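PDB 4ZWN: monoglyceride lipase from Saccharomyces cerevisiae, which hydrolyses monoacylglycerols to free fatty acids and glycerol, preferring monounsaturated substrates, and also takes part in breaking down fatty acid ethyl esters. Local coordinates for residues A[79-84]-A[313-317]. The protein carries 2 engineered substitutions. Residues are numbered along the deposited sequence; the frame is centred on the assembly and turned at random.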
loop_
_atom_site.group_PDB
_atom_site.type_symbol
_atom_site.label_atom_id
_atom_site.label_comp_id
_atom_site.label_asym_id
_atom_site.label_seq_id
_atom_site.Cartn_x
_atom_site.Cartn_y
_atom_site.Cartn_z
ATOM N N ARG A 79 11.413 -3.587 5.332
ATOM C CA ARG A 79 12.223 -2.386 5.489
ATOM C C ARG A 79 11.452 -1.299 6.235
ATOM O O ARG A 79 11.992 -0.632 7.116
ATOM C CB ARG A 79 12.675 -1.887 4.114
ATOM C CG ARG A 79 13.848 -0.921 4.105
ATOM C CD ARG A 79 14.172 -0.537 2.662
ATOM N NE ARG A 79 15.337 0.336 2.538
ATOM C CZ ARG A 79 15.786 0.817 1.382
ATOM N NH1 ARG A 79 15.166 0.510 0.248
ATOM N NH2 ARG A 79 16.852 1.606 1.354
ATOM N N LEU A 80 10.177 -1.141 5.893
ATOM C CA LEU A 80 9.340 -0.122 6.518
ATOM C C LEU A 80 8.989 -0.478 7.960
ATOM O O LEU A 80 9.115 0.350 8.862
ATOM C CB LEU A 80 8.060 0.081 5.709
ATOM C CG LEU A 80 7.053 1.069 6.292
ATOM C CD1 LEU A 80 7.685 2.449 6.457
ATOM C CD2 LEU A 80 5.815 1.134 5.411
ATOM N N MET A 81 8.544 -1.713 8.167
ATOM C CA MET A 81 8.148 -2.181 9.490
ATOM C C MET A 81 9.321 -2.196 10.468
ATOM O O MET A 81 9.148 -1.938 11.661
ATOM C CB MET A 81 7.526 -3.575 9.392
ATOM C CG MET A 81 6.224 -3.602 8.615
ATOM S SD MET A 81 5.363 -5.186 8.628
ATOM C CE MET A 81 6.429 -6.164 7.573
ATOM N N ASP A 82 10.512 -2.496 9.960
ATOM C CA ASP A 82 11.714 -2.511 10.786
ATOM C C ASP A 82 12.021 -1.115 11.326
ATOM O O ASP A 82 12.275 -0.945 12.517
ATOM C CB ASP A 82 12.907 -3.049 9.993
ATOM C CG ASP A 82 14.088 -3.407 10.883
ATOM O OD1 ASP A 82 13.860 -3.924 11.999
ATOM O OD2 ASP A 82 15.245 -3.174 10.466
ATOM N N HIS A 83 11.989 -0.116 10.447
ATOM C CA HIS A 83 12.257 1.264 10.848
ATOM C C HIS A 83 11.158 1.812 11.755
ATOM O O HIS A 83 11.438 2.562 12.688
ATOM C CB HIS A 83 12.417 2.167 9.621
ATOM C CG HIS A 83 13.747 2.045 8.945
ATOM N ND1 HIS A 83 14.122 0.924 8.234
ATOM C CD2 HIS A 83 14.791 2.904 8.868
ATOM C CE1 HIS A 83 15.338 1.099 7.749
ATOM N NE2 HIS A 83 15.767 2.291 8.119
ATOM N N LEU A 84 9.911 1.442 11.480
ATOM C CA LEU A 84 8.801 1.858 12.333
ATOM C C LEU A 84 8.942 1.268 13.733
ATOM O O LEU A 84 8.658 1.934 14.728
ATOM C CB LEU A 84 7.460 1.449 11.723
ATOM C CG LEU A 84 6.953 2.276 10.540
ATOM C CD1 LEU A 84 5.694 1.656 9.955
ATOM C CD2 LEU A 84 6.694 3.714 10.961
ATOM N N PHE A 313 14.966 6.255 0.706
ATOM C CA PHE A 313 14.161 5.676 1.776
ATOM C C PHE A 313 14.249 6.486 3.062
ATOM O O PHE A 313 13.237 6.722 3.720
ATOM C CB PHE A 313 14.577 4.232 2.057
ATOM C CG PHE A 313 13.824 3.603 3.198
ATOM C CD1 PHE A 313 12.568 3.056 2.997
ATOM C CD2 PHE A 313 14.367 3.572 4.473
ATOM C CE1 PHE A 313 11.868 2.486 4.044
ATOM C CE2 PHE A 313 13.671 3.005 5.522
ATOM C CZ PHE A 313 12.418 2.460 5.306
ATOM N N ASN A 314 15.460 6.900 3.420
ATOM C CA ASN A 314 15.667 7.681 4.633
ATOM C C ASN A 314 14.892 8.990 4.602
ATOM O O ASN A 314 14.217 9.337 5.569
ATOM C CB ASN A 314 17.157 7.956 4.848
ATOM C CG ASN A 314 17.930 6.704 5.214
ATOM O OD1 ASN A 314 17.376 5.763 5.784
ATOM N ND2 ASN A 314 19.217 6.684 4.884
ATOM N N THR A 315 14.985 9.704 3.484
ATOM C CA THR A 315 14.262 10.959 3.303
ATOM C C THR A 315 12.755 10.733 3.369
ATOM O O THR A 315 12.022 11.483 4.020
ATOM C CB THR A 315 14.611 11.618 1.954
ATOM O OG1 THR A 315 16.031 11.781 1.846
ATOM C CG2 THR A 315 13.930 12.974 1.826
ATOM N N VAL A 316 12.304 9.681 2.693
ATOM C CA VAL A 316 10.885 9.365 2.620
ATOM C C VAL A 316 10.338 8.895 3.968
ATOM O O VAL A 316 9.288 9.363 4.414
ATOM C CB VAL A 316 10.618 8.298 1.536
ATOM C CG1 VAL A 316 9.227 7.739 1.665
ATOM C CG2 VAL A 316 10.819 8.899 0.148
ATOM N N PHE A 317 11.055 7.989 4.628
ATOM C CA PHE A 317 10.601 7.458 5.911
ATOM C C PHE A 317 10.623 8.503 7.022
ATOM O O PHE A 317 9.740 8.520 7.882
ATOM C CB PHE A 317 11.442 6.255 6.341
ATOM C CG PHE A 317 11.161 5.807 7.748
ATOM C CD1 PHE A 317 10.012 5.095 8.043
ATOM C CD2 PHE A 317 12.034 6.118 8.779
ATOM C CE1 PHE A 317 9.744 4.689 9.339
ATOM C CE2 PHE A 317 11.769 5.718 10.076
ATOM C CZ PHE A 317 10.622 5.003 10.356
#
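An aromatic cluster of H83, F313 and F317 joins two helices of the alpha/beta-hydrolase fold: helix 78-86, which connects parallel strands 62-67 and 89-94, and the last helix, 310-326; the axes of the short segments are 11.8 Å apart. Two edge-to-face pairs define the cluster. F313 turns its edge to the face of H83, its CE2 over the imidazole centre and 3.4 Å from H83 CE1, with planes at 70°. The H83 ring in turn presents its edge to the face of F317, and the H83 CB methylene makes a CH-pi contact over that face, 3.6 Å from the F317 ring centroid. H83 ND1 donates to R79 O one turn back (2.9 Å), a bent bond (N-H...O 144°) that helps to fix the imidazole's rotation. On F313, one face carries R79: with its chain extended from CG to NE, CG sits over the ring in a CH-pi contact and the guanidinium lies flat on it, the planes 12° apart. NH1 and NH2 are bonded outside the two segments, NH2 in a salt bridge with D310 and NH1 to E308 O. At the F317 edge come two leucine methyls, L80 CD1 at 3.9 Å from F317 CD1 and L84 CD2 at 3.6 Å from F317 CE1. Replacing H83 by alanine would probably leave the F313 edge without a ring to meet and open a gap between the two phenylalanines and helix 78-86. Across the interface, then, cohesion rests on ring-on-ring, guanidinium-stacking and apolar contacts, and the arginine charge is probably offset by D310 at the start of the C-terminal helix.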